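Local coordinates for thiamine phosphate pyrophosphorylase (PDB 3CEU), which probably catalyses the thiamine-phosphate diphosphorylase step of thiamine diphosphate biosynthesis, at residues 4-8 and 174-178; 37-43 and 62-66; 101-106 and 141-147; 72-76 and 87-93. One frame throughout, in Å; residues are numbered along the deposited sequence.

In the fold
The chain closes eight parallel strands into a TIM barrel, and the four contacts sample its wall and outer layer. Contact 1 joins strand 2-6 to helix 173-176, late in the chain, so contacts 2, 4 and 3 follow one another inside the loop it closes; it brings the first strand to the helix after the eighth, spanning the closure of the ring. Contact 4 pairs wall strands 73-75 and 90-95, its centre about 21 Å from that of contact 1. Contact 2, in the outer layer, touches contact 4 through Phe-63 and Lys-66. Contact 3 joins the end of helix 98-102, which follows strand 90-95, to the loop before strand 147-150, about 16 Å from contact 4 centre to centre.

Contact 1: 4-8 and 174-178; sequences IVVTT and DLWNK
Trp-176 gives its indole NE1 to the carbonyl O of Val-6, and this bond ties the short helix 173-176, which follows the eighth strand of the TIM barrel, to the end of the first. The NE1 to O distance of 2.6 Å is short, yet the bond is bent: the N-H...O angle is 136°, and the oxygen lies 21° out of the indole plane. Beside it, Val-5 presents CG1 obliquely to the same ring, 3.6 Å from NE1 of Trp-176. Its other branch turns to the neighbouring helix residue, with CG2 of Val-5 3.6 Å from CD1 of Leu-175, the two side chains crossing at about a right angle. At the root of the tryptophan side chain, the methyl CG2 of Thr-8 lies 3.7 Å from CB of Trp-176.

What places the indole is partly its own helix. With CG anti to the carbonyl carbon (chi1 -59°) the indole swings out to the strand, and CD2 of Leu-175 sits over the centre of one ring face. Further out, Ile-18 and Leu-22 of helix 15-24 also touch the indole, while Val-190 of helix 188-201 meets Leu-175. The loop beyond the strand is held separately, for Thr-7 OG1 is bonded to the backbone N of Arg-33. Thr-8 turns its hydroxyl from the tryptophan contact, and OG1 is hydrogen-bonded to the carbonyl O of Thr-10.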
loop_
_atom_site.group_PDB
_atom_site.type_symbol
_atom_site.label_atom_id
_atom_site.label_comp_id
_atom_site.label_asym_id
_atom_site.label_seq_id
_atom_site.Cartn_x
_atom_site.Cartn_y
_atom_site.Cartn_z
ATOM N N ILE A 4 -1.456 -0.369 -4.669
ATOM C CA ILE A 4 -1.685 -0.096 -3.255
ATOM C C ILE A 4 -1.188 1.289 -2.872
ATOM O O ILE A 4 -0.097 1.707 -3.277
ATOM C CB ILE A 4 -0.962 -1.138 -2.372
ATOM C CG1 ILE A 4 -1.401 -2.551 -2.775
ATOM C CG2 ILE A 4 -1.264 -0.886 -0.908
ATOM C CD1 ILE A 4 -0.516 -3.654 -2.225
ATOM N N VAL A 5 -2.003 1.994 -2.090
ATOM C CA VAL A 5 -1.673 3.340 -1.620
ATOM C C VAL A 5 -1.498 3.360 -0.102
ATOM O O VAL A 5 -2.334 2.827 0.625
ATOM C CB VAL A 5 -2.797 4.367 -1.964
ATOM C CG1 VAL A 5 -2.509 5.702 -1.272
ATOM C CG2 VAL A 5 -2.896 4.567 -3.476
ATOM N N VAL A 6 -0.412 3.961 0.378
ATOM C CA VAL A 6 -0.211 4.072 1.816
ATOM C C VAL A 6 -0.577 5.507 2.196
ATOM O O VAL A 6 -0.238 6.452 1.471
ATOM C CB VAL A 6 1.262 3.815 2.246
ATOM C CG1 VAL A 6 1.363 3.874 3.765
ATOM C CG2 VAL A 6 1.748 2.469 1.744
ATOM N N THR A 7 -1.290 5.664 3.312
ATOM C CA THR A 7 -1.682 6.988 3.794
ATOM C C THR A 7 -0.428 7.749 4.190
ATOM O O THR A 7 0.685 7.241 4.087
ATOM C CB THR A 7 -2.532 6.936 5.084
ATOM O OG1 THR A 7 -1.734 6.386 6.140
ATOM C CG2 THR A 7 -3.787 6.106 4.900
ATOM N N THR A 8 -0.631 8.973 4.655
ATOM C CA THR A 8 0.449 9.824 5.138
ATOM C C THR A 8 0.630 9.484 6.621
ATOM O O THR A 8 -0.321 9.056 7.282
ATOM C CB THR A 8 0.069 11.304 5.026
ATOM O OG1 THR A 8 -1.301 11.468 5.405
ATOM C CG2 THR A 8 0.265 11.802 3.611
ATOM N N ASP A 174 4.697 9.959 -4.152
ATOM C CA ASP A 174 4.350 10.386 -5.503
ATOM C C ASP A 174 2.875 10.719 -5.652
ATOM O O ASP A 174 2.468 11.371 -6.622
ATOM C CB ASP A 174 4.705 9.316 -6.520
ATOM C CG ASP A 174 4.273 9.700 -7.913
ATOM O OD1 ASP A 174 4.758 10.740 -8.413
ATOM O OD2 ASP A 174 3.443 8.978 -8.503
ATOM N N LEU A 175 2.077 10.271 -4.687
ATOM C CA LEU A 175 0.652 10.523 -4.733
ATOM C C LEU A 175 0.206 11.662 -3.808
ATOM O O LEU A 175 -0.320 12.679 -4.282
ATOM C CB LEU A 175 -0.105 9.228 -4.424
ATOM C CG LEU A 175 -1.611 9.247 -4.654
ATOM C CD1 LEU A 175 -2.121 7.834 -4.868
ATOM C CD2 LEU A 175 -2.279 9.895 -3.458
ATOM N N TRP A 176 0.426 11.511 -2.504
ATOM C CA TRP A 176 0.019 12.532 -1.543
ATOM C C TRP A 176 0.758 13.875 -1.682
ATOM O O TRP A 176 0.200 14.932 -1.377
ATOM C CB TRP A 176 0.163 11.995 -0.112
ATOM C CG TRP A 176 -0.662 10.773 0.137
ATOM C CD1 TRP A 176 -0.216 9.488 0.217
ATOM C CD2 TRP A 176 -2.086 10.713 0.277
ATOM N NE1 TRP A 176 -1.277 8.625 0.393
ATOM C CE2 TRP A 176 -2.437 9.352 0.433
ATOM C CE3 TRP A 176 -3.105 11.678 0.278
ATOM C CZ2 TRP A 176 -3.760 8.930 0.593
ATOM C CZ3 TRP A 176 -4.426 11.257 0.435
ATOM C CH2 TRP A 176 -4.736 9.897 0.589
ATOM N N ASN A 177 2.003 13.834 -2.143
ATOM C CA ASN A 177 2.778 15.051 -2.333
ATOM C C ASN A 177 2.108 15.968 -3.362
ATOM O O ASN A 177 2.500 17.133 -3.523
ATOM C CB ASN A 177 4.202 14.701 -2.793
ATOM C CG ASN A 177 5.017 13.984 -1.702
ATOM O OD1 ASN A 177 6.059 13.377 -1.977
ATOM N ND2 ASN A 177 4.542 14.066 -0.460
ATOM N N LYS A 178 1.094 15.444 -4.049
ATOM C CA LYS A 178 0.365 16.200 -5.070
ATOM C C LYS A 178 -0.702 17.077 -4.442
ATOM O O LYS A 178 -1.507 17.685 -5.137
ATOM C CB LYS A 178 -0.289 15.243 -6.077
ATOM C CG LYS A 178 -0.014 15.589 -7.535
ATOM C CD LYS A 178 1.479 15.642 -7.815
ATOM C CE LYS A 178 2.115 14.258 -7.857
ATOM N NZ LYS A 178 1.787 13.537 -9.121
#

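Contact 2: 37-43 and 62-66; sequences TPAMYSE and HFYLK
Thr-37 meets His-62 through its carbonyl, whose O receives the imidazole NE2-H in a short, nearly straight bond: 2.7 Å from NE2 of His-62 to O of Thr-37, with an N-H...O angle of 178°. The donor approaches almost along the C=O axis and the oxygen lies in the ring plane, so the bond fixes how the imidazole is turned. The threonine's own hydroxyl looks elsewhere, to the carbonyl O of Lys-34.

Two residues on, Ala-39 lays its methyl over the face of that same imidazole. CB of Ala-39 stands 3.7 Å from the ring centroid of His-62 and only 11° off the normal, a clear CH-pi contact. The histidine is thus gripped at its edge by a carbonyl and over one face by a methyl. The same CB lies near the edge of the Tyr-64 ring, 3.7 Å from OH of Tyr-64.

A turn further along the helix, Ser-42 packs through its carbon: CB of Ser-42 comes within 3.5 Å of CD1 of Leu-65, a tight fit. Glu-43 then sets CG 3.6 Å from CD2 of Leu-65, using the other branch of the leucine. Its chain is extended beyond CG and brings the carboxylate to the hydroxyl edge of the Tyr-64 ring, the two planes 72° apart.

Phe-63 and Lys-66 face the other way, onto Ile-74 of strand 73-75. Helix 39-48 thus packs on the type I turn from His-62 to Leu-65 that leads into helix 65-68, both in the outer layer of a TIM barrel.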
loop_
_atom_site.group_PDB
_atom_site.type_symbol
_atom_site.label_atom_id
_atom_site.label_comp_id
_atom_site.label_asym_id
_atom_site.label_seq_id
_atom_site.Cartn_x
_atom_site.Cartn_y
_atom_site.Cartn_z
ATOM N N THR A 37 0.323 7.294 17.037
ATOM C CA THR A 37 -0.830 8.185 17.050
ATOM C C THR A 37 -1.996 7.632 17.865
ATOM O O THR A 37 -2.267 6.435 17.825
ATOM C CB THR A 37 -1.293 8.428 15.611
ATOM O OG1 THR A 37 -0.141 8.618 14.777
ATOM C CG2 THR A 37 -2.165 9.663 15.531
ATOM N N PRO A 38 -2.698 8.500 18.618
ATOM C CA PRO A 38 -3.840 8.092 19.441
ATOM C C PRO A 38 -4.868 7.358 18.596
ATOM O O PRO A 38 -5.297 7.871 17.561
ATOM C CB PRO A 38 -4.392 9.419 19.949
ATOM C CG PRO A 38 -3.197 10.288 20.004
ATOM C CD PRO A 38 -2.477 9.951 18.728
ATOM N N ALA A 39 -5.268 6.169 19.039
ATOM C CA ALA A 39 -6.249 5.366 18.309
ATOM C C ALA A 39 -7.438 6.217 17.871
ATOM O O ALA A 39 -7.926 6.095 16.745
ATOM C CB ALA A 39 -6.723 4.212 19.176
HETATM N N MSE A 40 -7.891 7.071 18.780
HETATM C CA MSE A 40 -9.006 7.974 18.541
HETATM C C MSE A 40 -9.036 8.504 17.102
HETATM O O MSE A 40 -10.047 8.398 16.407
HETATM C CB MSE A 40 -8.909 9.138 19.529
HETATM C CG MSE A 40 -9.931 10.243 19.370
HETATM SE SE MSE A 40 -9.346 11.820 20.356
HETATM C CE MSE A 40 -9.405 11.093 22.158
ATOM N N TYR A 41 -7.921 9.062 16.653
ATOM C CA TYR A 41 -7.845 9.612 15.305
ATOM C C TYR A 41 -8.072 8.582 14.196
ATOM O O TYR A 41 -8.659 8.899 13.160
ATOM C CB TYR A 41 -6.503 10.322 15.112
ATOM C CG TYR A 41 -6.293 11.443 16.102
ATOM C CD1 TYR A 41 -7.286 12.396 16.317
ATOM C CD2 TYR A 41 -5.099 11.564 16.809
ATOM C CE1 TYR A 41 -7.099 13.444 17.207
ATOM C CE2 TYR A 41 -4.895 12.611 17.707
ATOM C CZ TYR A 41 -5.902 13.551 17.900
ATOM O OH TYR A 41 -5.716 14.610 18.763
ATOM N N SER A 42 -7.628 7.348 14.412
ATOM C CA SER A 42 -7.816 6.311 13.406
ATOM C C SER A 42 -9.285 5.961 13.302
ATOM O O SER A 42 -9.793 5.715 12.211
ATOM C CB SER A 42 -7.010 5.061 13.758
ATOM O OG SER A 42 -5.627 5.348 13.770
ATOM N N GLU A 43 -9.967 5.943 14.444
ATOM C CA GLU A 43 -11.387 5.631 14.466
ATOM C C GLU A 43 -12.173 6.736 13.765
ATOM O O GLU A 43 -13.104 6.459 13.007
ATOM C CB GLU A 43 -11.885 5.480 15.907
ATOM C CG GLU A 43 -11.311 4.298 16.681
ATOM C CD GLU A 43 -11.760 4.295 18.139
ATOM O OE1 GLU A 43 -11.385 5.239 18.884
ATOM O OE2 GLU A 43 -12.484 3.353 18.549
ATOM N N HIS A 62 -2.644 -0.073 16.040
ATOM C CA HIS A 62 -3.871 -0.454 16.730
ATOM C C HIS A 62 -4.604 -1.541 15.969
ATOM O O HIS A 62 -5.651 -1.307 15.349
ATOM C CB HIS A 62 -4.758 0.772 16.881
ATOM C CG HIS A 62 -4.050 1.932 17.501
ATOM N ND1 HIS A 62 -3.406 1.842 18.718
ATOM C CD2 HIS A 62 -3.860 3.200 17.066
ATOM C CE1 HIS A 62 -2.850 3.005 19.004
ATOM N NE2 HIS A 62 -3.110 3.846 18.018
ATOM N N PHE A 63 -4.035 -2.733 16.029
ATOM C CA PHE A 63 -4.582 -3.887 15.348
ATOM C C PHE A 63 -6.005 -4.231 15.783
ATOM O O PHE A 63 -6.734 -4.893 15.049
ATOM C CB PHE A 63 -3.635 -5.080 15.550
ATOM C CG PHE A 63 -2.298 -4.933 14.846
ATOM C CD1 PHE A 63 -1.191 -5.660 15.273
ATOM C CD2 PHE A 63 -2.160 -4.107 13.733
ATOM C CE1 PHE A 63 0.028 -5.582 14.603
ATOM C CE2 PHE A 63 -0.940 -4.019 13.051
ATOM C CZ PHE A 63 0.159 -4.759 13.489
ATOM N N TYR A 64 -6.422 -3.762 16.953
ATOM C CA TYR A 64 -7.769 -4.074 17.406
ATOM C C TYR A 64 -8.802 -3.449 16.460
ATOM O O TYR A 64 -9.944 -3.903 16.390
ATOM C CB TYR A 64 -8.000 -3.558 18.822
ATOM C CG TYR A 64 -8.410 -2.105 18.875
ATOM C CD1 TYR A 64 -7.461 -1.082 18.784
ATOM C CD2 TYR A 64 -9.753 -1.750 18.991
ATOM C CE1 TYR A 64 -7.846 0.258 18.804
ATOM C CE2 TYR A 64 -10.142 -0.422 19.013
ATOM C CZ TYR A 64 -9.189 0.572 18.920
ATOM O OH TYR A 64 -9.594 1.879 18.938
ATOM N N LEU A 65 -8.401 -2.402 15.739
ATOM C CA LEU A 65 -9.295 -1.734 14.798
ATOM C C LEU A 65 -9.685 -2.662 13.658
ATOM O O LEU A 65 -10.693 -2.439 12.979
ATOM C CB LEU A 65 -8.625 -0.496 14.206
ATOM C CG LEU A 65 -8.331 0.638 15.188
ATOM C CD1 LEU A 65 -7.456 1.677 14.502
ATOM C CD2 LEU A 65 -9.632 1.254 15.680
ATOM N N LYS A 66 -8.888 -3.705 13.450
ATOM C CA LYS A 66 -9.150 -4.657 12.380
ATOM C C LYS A 66 -10.555 -5.253 12.476
ATOM O O LYS A 66 -11.296 -5.240 11.495
ATOM C CB LYS A 66 -8.095 -5.766 12.401
ATOM C CG LYS A 66 -8.072 -6.646 11.156
ATOM C CD LYS A 66 -9.139 -7.735 11.177
ATOM C CE LYS A 66 -8.942 -8.707 10.007
ATOM N NZ LYS A 66 -9.994 -9.768 9.942
#

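Contact 3: 101-106 and 141-147; sequences VKNRKH and KIIDSKV
Lys-146 and Lys-105 each reach across the contact with an ammonium group, Lys-146 to a backbone carbonyl and Lys-105 to a carboxylate. NZ of Lys-146 donates to the carbonyl O of Lys-105 at 3.0 Å, tilted 34° from the carbonyl plane, and it also bonds the carbonyl O of Tyr-108. These bonds join two loops of the TIM barrel's outer layer, one following helix 98-102 and the other leading into strand 147-150. A methionine in place of Lys-146 would probably leave the carbonyls of Lys-105 and Tyr-108 without this shared donor and let the loop after helix 98-102 shift more easily.

Lys-105 runs from the opposite direction toward Asp-144 and forms a long, weak salt bridge, 3.4 Å from its NZ to OD1 of Asp-144. Its CG sits between the backbone N and carbonyl carbon (chi1 59°), and bends at chi3 and chi4 bring the ammonium round to the aspartate. The other carboxylate oxygen, OD2, appears to accept from the backbone N of Lys-146, as in an Asx turn, though that nitrogen is less certainly placed.

Outside this polar centre the contact is apolar and looser. CG1 of Val-101 lies 4.2 Å from CG2 of Ile-142 and 4.3 Å from CG2 of Val-147. Nearer the surface, the extended chain of Lys-102 crosses Ile-142 obliquely, its CD 4.1 Å from CD1 of Ile-142.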
loop_
_atom_site.group_PDB
_atom_site.type_symbol
_atom_site.label_atom_id
_atom_site.label_comp_id
_atom_site.label_asym_id
_atom_site.label_seq_id
_atom_site.Cartn_x
_atom_site.Cartn_y
_atom_site.Cartn_z
ATOM N N VAL A 101 12.124 -12.112 1.221
ATOM C CA VAL A 101 10.886 -12.407 0.513
ATOM C C VAL A 101 10.806 -13.894 0.280
ATOM O O VAL A 101 9.739 -14.497 0.404
ATOM C CB VAL A 101 10.845 -11.745 -0.874
ATOM C CG1 VAL A 101 9.541 -12.088 -1.559
ATOM C CG2 VAL A 101 11.022 -10.237 -0.754
ATOM N N LYS A 102 11.948 -14.476 -0.079
ATOM C CA LYS A 102 12.033 -15.900 -0.358
ATOM C C LYS A 102 11.630 -16.741 0.841
ATOM O O LYS A 102 10.786 -17.623 0.727
ATOM C CB LYS A 102 13.455 -16.264 -0.789
ATOM C CG LYS A 102 13.678 -17.749 -1.071
ATOM C CD LYS A 102 15.120 -18.002 -1.518
ATOM C CE LYS A 102 15.430 -19.496 -1.672
ATOM N NZ LYS A 102 16.861 -19.750 -2.055
ATOM N N ASN A 103 12.221 -16.472 1.995
ATOM C CA ASN A 103 11.885 -17.271 3.169
ATOM C C ASN A 103 10.836 -16.626 4.065
ATOM O O ASN A 103 10.951 -16.681 5.284
ATOM C CB ASN A 103 13.141 -17.540 3.995
ATOM C CG ASN A 103 14.353 -17.795 3.136
ATOM O OD1 ASN A 103 14.306 -18.598 2.199
ATOM N ND2 ASN A 103 15.455 -17.119 3.452
ATOM N N ARG A 104 9.810 -16.017 3.481
ATOM C CA ARG A 104 8.796 -15.386 4.314
ATOM C C ARG A 104 7.458 -15.152 3.626
ATOM O O ARG A 104 6.413 -15.223 4.262
ATOM C CB ARG A 104 9.338 -14.061 4.869
ATOM C CG ARG A 104 9.380 -14.009 6.390
ATOM C CD ARG A 104 10.781 -13.719 6.938
ATOM N NE ARG A 104 11.094 -12.297 6.941
ATOM C CZ ARG A 104 12.203 -11.769 7.461
ATOM N NH1 ARG A 104 13.122 -12.544 8.025
ATOM N NH2 ARG A 104 12.393 -10.453 7.432
ATOM N N LYS A 105 7.495 -14.879 2.328
ATOM C CA LYS A 105 6.284 -14.612 1.571
ATOM C C LYS A 105 5.179 -15.641 1.763
ATOM O O LYS A 105 4.010 -15.273 1.827
ATOM C CB LYS A 105 6.611 -14.478 0.082
ATOM C CG LYS A 105 7.274 -15.702 -0.537
ATOM C CD LYS A 105 7.811 -15.405 -1.941
ATOM C CE LYS A 105 6.701 -15.333 -2.970
ATOM N NZ LYS A 105 6.012 -16.641 -3.111
ATOM N N HIS A 106 5.525 -16.920 1.878
ATOM C CA HIS A 106 4.492 -17.944 2.037
ATOM C C HIS A 106 3.845 -17.970 3.410
ATOM O O HIS A 106 2.913 -18.733 3.653
ATOM C CB HIS A 106 5.059 -19.322 1.696
ATOM C CG HIS A 106 5.357 -19.496 0.242
ATOM N ND1 HIS A 106 6.094 -20.555 -0.252
ATOM C CD2 HIS A 106 5.025 -18.741 -0.832
ATOM C CE1 HIS A 106 6.203 -20.440 -1.561
ATOM N NE2 HIS A 106 5.562 -19.346 -1.941
ATOM N N LYS A 141 10.656 -17.369 -9.611
ATOM C CA LYS A 141 9.310 -17.347 -9.052
ATOM C C LYS A 141 9.268 -16.758 -7.637
ATOM O O LYS A 141 8.221 -16.772 -6.986
ATOM C CB LYS A 141 8.720 -18.762 -9.041
ATOM C CG LYS A 141 8.683 -19.451 -10.407
ATOM C CD LYS A 141 7.791 -18.712 -11.402
ATOM C CE LYS A 141 7.813 -19.384 -12.769
ATOM N NZ LYS A 141 7.176 -18.531 -13.805
ATOM N N ILE A 142 10.402 -16.242 -7.165
ATOM C CA ILE A 142 10.472 -15.639 -5.833
ATOM C C ILE A 142 9.504 -14.472 -5.786
ATOM O O ILE A 142 8.750 -14.307 -4.832
ATOM C CB ILE A 142 11.903 -15.141 -5.514
ATOM C CG1 ILE A 142 12.833 -16.357 -5.392
ATOM C CG2 ILE A 142 11.900 -14.298 -4.236
ATOM C CD1 ILE A 142 14.265 -16.041 -5.073
ATOM N N ILE A 143 9.532 -13.664 -6.832
ATOM C CA ILE A 143 8.638 -12.529 -6.925
ATOM C C ILE A 143 7.427 -12.929 -7.753
ATOM O O ILE A 143 7.557 -13.350 -8.903
ATOM C CB ILE A 143 9.323 -11.354 -7.607
ATOM C CG1 ILE A 143 8.275 -10.364 -8.119
ATOM C CG2 ILE A 143 10.185 -11.857 -8.731
ATOM C CD1 ILE A 143 8.865 -9.172 -8.781
ATOM N N ASP A 144 6.246 -12.801 -7.169
ATOM C CA ASP A 144 5.037 -13.161 -7.879
ATOM C C ASP A 144 3.849 -12.326 -7.420
ATOM O O ASP A 144 4.014 -11.302 -6.765
ATOM C CB ASP A 144 4.755 -14.657 -7.694
ATOM C CG ASP A 144 4.572 -15.042 -6.233
ATOM O OD1 ASP A 144 4.305 -16.233 -5.971
ATOM O OD2 ASP A 144 4.693 -14.161 -5.350
ATOM N N SER A 145 2.650 -12.767 -7.764
ATOM C CA SER A 145 1.445 -12.040 -7.394
ATOM C C SER A 145 1.325 -11.731 -5.896
ATOM O O SER A 145 0.470 -10.946 -5.496
ATOM C CB SER A 145 0.225 -12.831 -7.846
ATOM O OG SER A 145 0.363 -14.192 -7.465
ATOM N N LYS A 146 2.178 -12.337 -5.078
ATOM C CA LYS A 146 2.111 -12.123 -3.641
ATOM C C LYS A 146 3.115 -11.092 -3.114
ATOM O O LYS A 146 3.135 -10.787 -1.923
ATOM C CB LYS A 146 2.290 -13.462 -2.904
ATOM C CG LYS A 146 2.147 -13.375 -1.395
ATOM C CD LYS A 146 2.556 -14.658 -0.684
ATOM C CE LYS A 146 1.438 -15.680 -0.615
ATOM N NZ LYS A 146 1.744 -16.666 0.454
ATOM N N VAL A 147 3.944 -10.540 -3.986
ATOM C CA VAL A 147 4.908 -9.550 -3.525
ATOM C C VAL A 147 4.598 -8.172 -4.099
ATOM O O VAL A 147 4.399 -8.012 -5.305
ATOM C CB VAL A 147 6.334 -9.950 -3.909
ATOM C CG1 VAL A 147 6.431 -10.142 -5.401
ATOM C CG2 VAL A 147 7.317 -8.890 -3.430
#

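Contact 4: 72-76 and 87-93; sequences MGIHL and YAGHVSC
Ile-74 lies opposite Val-91 and His-75 opposite Ser-92 in adjacent parallel strands of the TIM barrel, the axes of the short strand segments 13° apart. Ile-74 N donates to His-90 O at 2.8 Å, Ser-92 N to Ile-74 O, and Leu-76 N to Ser-92 O. This ladder is the tight part, and the buried His-75 ring lies close against it, CE1 of His-75 3.2 Å from C of Cys-93. ND1 of His-75 and OG of Ser-92 are modelled at 2.4 Å, too short to trust exactly. His-75 NE2 is bonded to Ser-94 OG and its ring stacks on His-60.

The partly exposed end, with Tyr-87, His-90 and Met-72, is looser. CD1 of Ile-74 makes a CH-pi contact over one face of the Tyr-87 ring, 4.1 Å from its centroid, with Gly-89 N above the opposite face, toward the rim. The phenol OH bonds the His-90 carbonyl from above its plane, giving that oxygen a second donor. A leucine in place of Tyr-87 would probably deprive it of that donor and take the aromatic face away from CD1 of Ile-74. One close exception is selenomethionine Met-72, whose bend at chi3 (112°) brings CE into a CH-pi contact 3.5 Å from the His-90 ring centroid, 12° off the normal.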
loop_
_atom_site.group_PDB
_atom_site.type_symbol
_atom_site.label_atom_id
_atom_site.label_comp_id
_atom_site.label_asym_id
_atom_site.label_seq_id
_atom_site.Cartn_x
_atom_site.Cartn_y
_atom_site.Cartn_z
HETATM N N MSE A 72 -9.611 -5.020 6.438
HETATM C CA MSE A 72 -9.146 -6.173 5.687
HETATM C C MSE A 72 -8.201 -7.045 6.510
HETATM O O MSE A 72 -8.367 -8.266 6.571
HETATM C CB MSE A 72 -8.442 -5.698 4.417
HETATM C CG MSE A 72 -8.044 -6.810 3.463
HETATM SE SE MSE A 72 -7.420 -6.141 1.734
HETATM C CE MSE A 72 -5.553 -6.647 1.860
ATOM N N GLY A 73 -7.213 -6.409 7.136
ATOM C CA GLY A 73 -6.237 -7.126 7.941
ATOM C C GLY A 73 -5.184 -6.194 8.537
ATOM O O GLY A 73 -5.397 -4.988 8.643
ATOM N N ILE A 74 -4.038 -6.751 8.911
ATOM C CA ILE A 74 -2.978 -5.972 9.520
ATOM C C ILE A 74 -1.626 -6.146 8.825
ATOM O O ILE A 74 -1.381 -7.145 8.130
ATOM C CB ILE A 74 -2.805 -6.364 10.986
ATOM C CG1 ILE A 74 -2.337 -7.818 11.072
ATOM C CG2 ILE A 74 -4.124 -6.196 11.724
ATOM C CD1 ILE A 74 -1.920 -8.264 12.448
ATOM N N HIS A 75 -0.746 -5.168 9.024
ATOM C CA HIS A 75 0.593 -5.199 8.440
ATOM C C HIS A 75 1.578 -5.099 9.584
ATOM O O HIS A 75 1.719 -4.043 10.189
ATOM C CB HIS A 75 0.806 -4.016 7.500
ATOM C CG HIS A 75 2.005 -4.160 6.625
ATOM N ND1 HIS A 75 2.049 -5.045 5.571
ATOM C CD2 HIS A 75 3.205 -3.530 6.640
ATOM C CE1 HIS A 75 3.219 -4.952 4.970
ATOM N NE2 HIS A 75 3.941 -4.040 5.596
ATOM N N LEU A 76 2.257 -6.193 9.889
ATOM C CA LEU A 76 3.216 -6.183 10.984
ATOM C C LEU A 76 4.378 -5.247 10.671
ATOM O O LEU A 76 4.814 -5.149 9.530
ATOM C CB LEU A 76 3.731 -7.599 11.235
ATOM C CG LEU A 76 2.615 -8.625 11.371
ATOM C CD1 LEU A 76 3.215 -10.013 11.559
ATOM C CD2 LEU A 76 1.715 -8.261 12.535
ATOM N N TYR A 87 -5.418 -13.718 16.548
ATOM C CA TYR A 87 -5.801 -13.021 15.332
ATOM C C TYR A 87 -6.154 -13.985 14.214
ATOM O O TYR A 87 -5.535 -15.034 14.057
ATOM C CB TYR A 87 -4.657 -12.131 14.849
ATOM C CG TYR A 87 -4.961 -11.408 13.556
ATOM C CD1 TYR A 87 -5.871 -10.348 13.528
ATOM C CD2 TYR A 87 -4.342 -11.782 12.360
ATOM C CE1 TYR A 87 -6.155 -9.676 12.338
ATOM C CE2 TYR A 87 -4.623 -11.117 11.165
ATOM C CZ TYR A 87 -5.526 -10.069 11.164
ATOM O OH TYR A 87 -5.813 -9.412 9.992
ATOM N N ALA A 88 -7.143 -13.605 13.421
ATOM C CA ALA A 88 -7.580 -14.416 12.297
ATOM C C ALA A 88 -7.957 -13.458 11.184
ATOM O O ALA A 88 -8.979 -12.777 11.263
ATOM C CB ALA A 88 -8.785 -15.263 12.696
ATOM N N GLY A 89 -7.125 -13.392 10.156
ATOM C CA GLY A 89 -7.412 -12.494 9.059
ATOM C C GLY A 89 -6.193 -12.235 8.200
ATOM O O GLY A 89 -5.163 -12.891 8.343
ATOM N N HIS A 90 -6.317 -11.264 7.304
ATOM C CA HIS A 90 -5.240 -10.904 6.395
ATOM C C HIS A 90 -4.054 -10.303 7.146
ATOM O O HIS A 90 -4.191 -9.318 7.872
ATOM C CB HIS A 90 -5.770 -9.914 5.351
ATOM C CG HIS A 90 -4.802 -9.613 4.250
ATOM N ND1 HIS A 90 -3.700 -8.802 4.424
ATOM C CD2 HIS A 90 -4.759 -10.036 2.964
ATOM C CE1 HIS A 90 -3.020 -8.739 3.294
ATOM N NE2 HIS A 90 -3.639 -9.479 2.392
ATOM N N VAL A 91 -2.891 -10.910 6.984
ATOM C CA VAL A 91 -1.704 -10.403 7.637
ATOM C C VAL A 91 -0.675 -10.182 6.547
ATOM O O VAL A 91 -0.658 -10.912 5.558
ATOM C CB VAL A 91 -1.159 -11.409 8.671
ATOM C CG1 VAL A 91 -0.781 -12.701 7.976
ATOM C CG2 VAL A 91 0.033 -10.815 9.402
ATOM N N SER A 92 0.168 -9.168 6.722
ATOM C CA SER A 92 1.204 -8.846 5.744
ATOM C C SER A 92 2.361 -8.159 6.442
ATOM O O SER A 92 2.203 -7.656 7.553
ATOM C CB SER A 92 0.649 -7.909 4.674
ATOM O OG SER A 92 0.324 -6.656 5.246
ATOM N N CYS A 93 3.517 -8.122 5.776
ATOM C CA CYS A 93 4.720 -7.483 6.327
ATOM C C CYS A 93 5.668 -7.040 5.219
ATOM O O CYS A 93 5.462 -7.340 4.049
ATOM C CB CYS A 93 5.477 -8.454 7.232
ATOM S SG CYS A 93 6.381 -9.715 6.320
#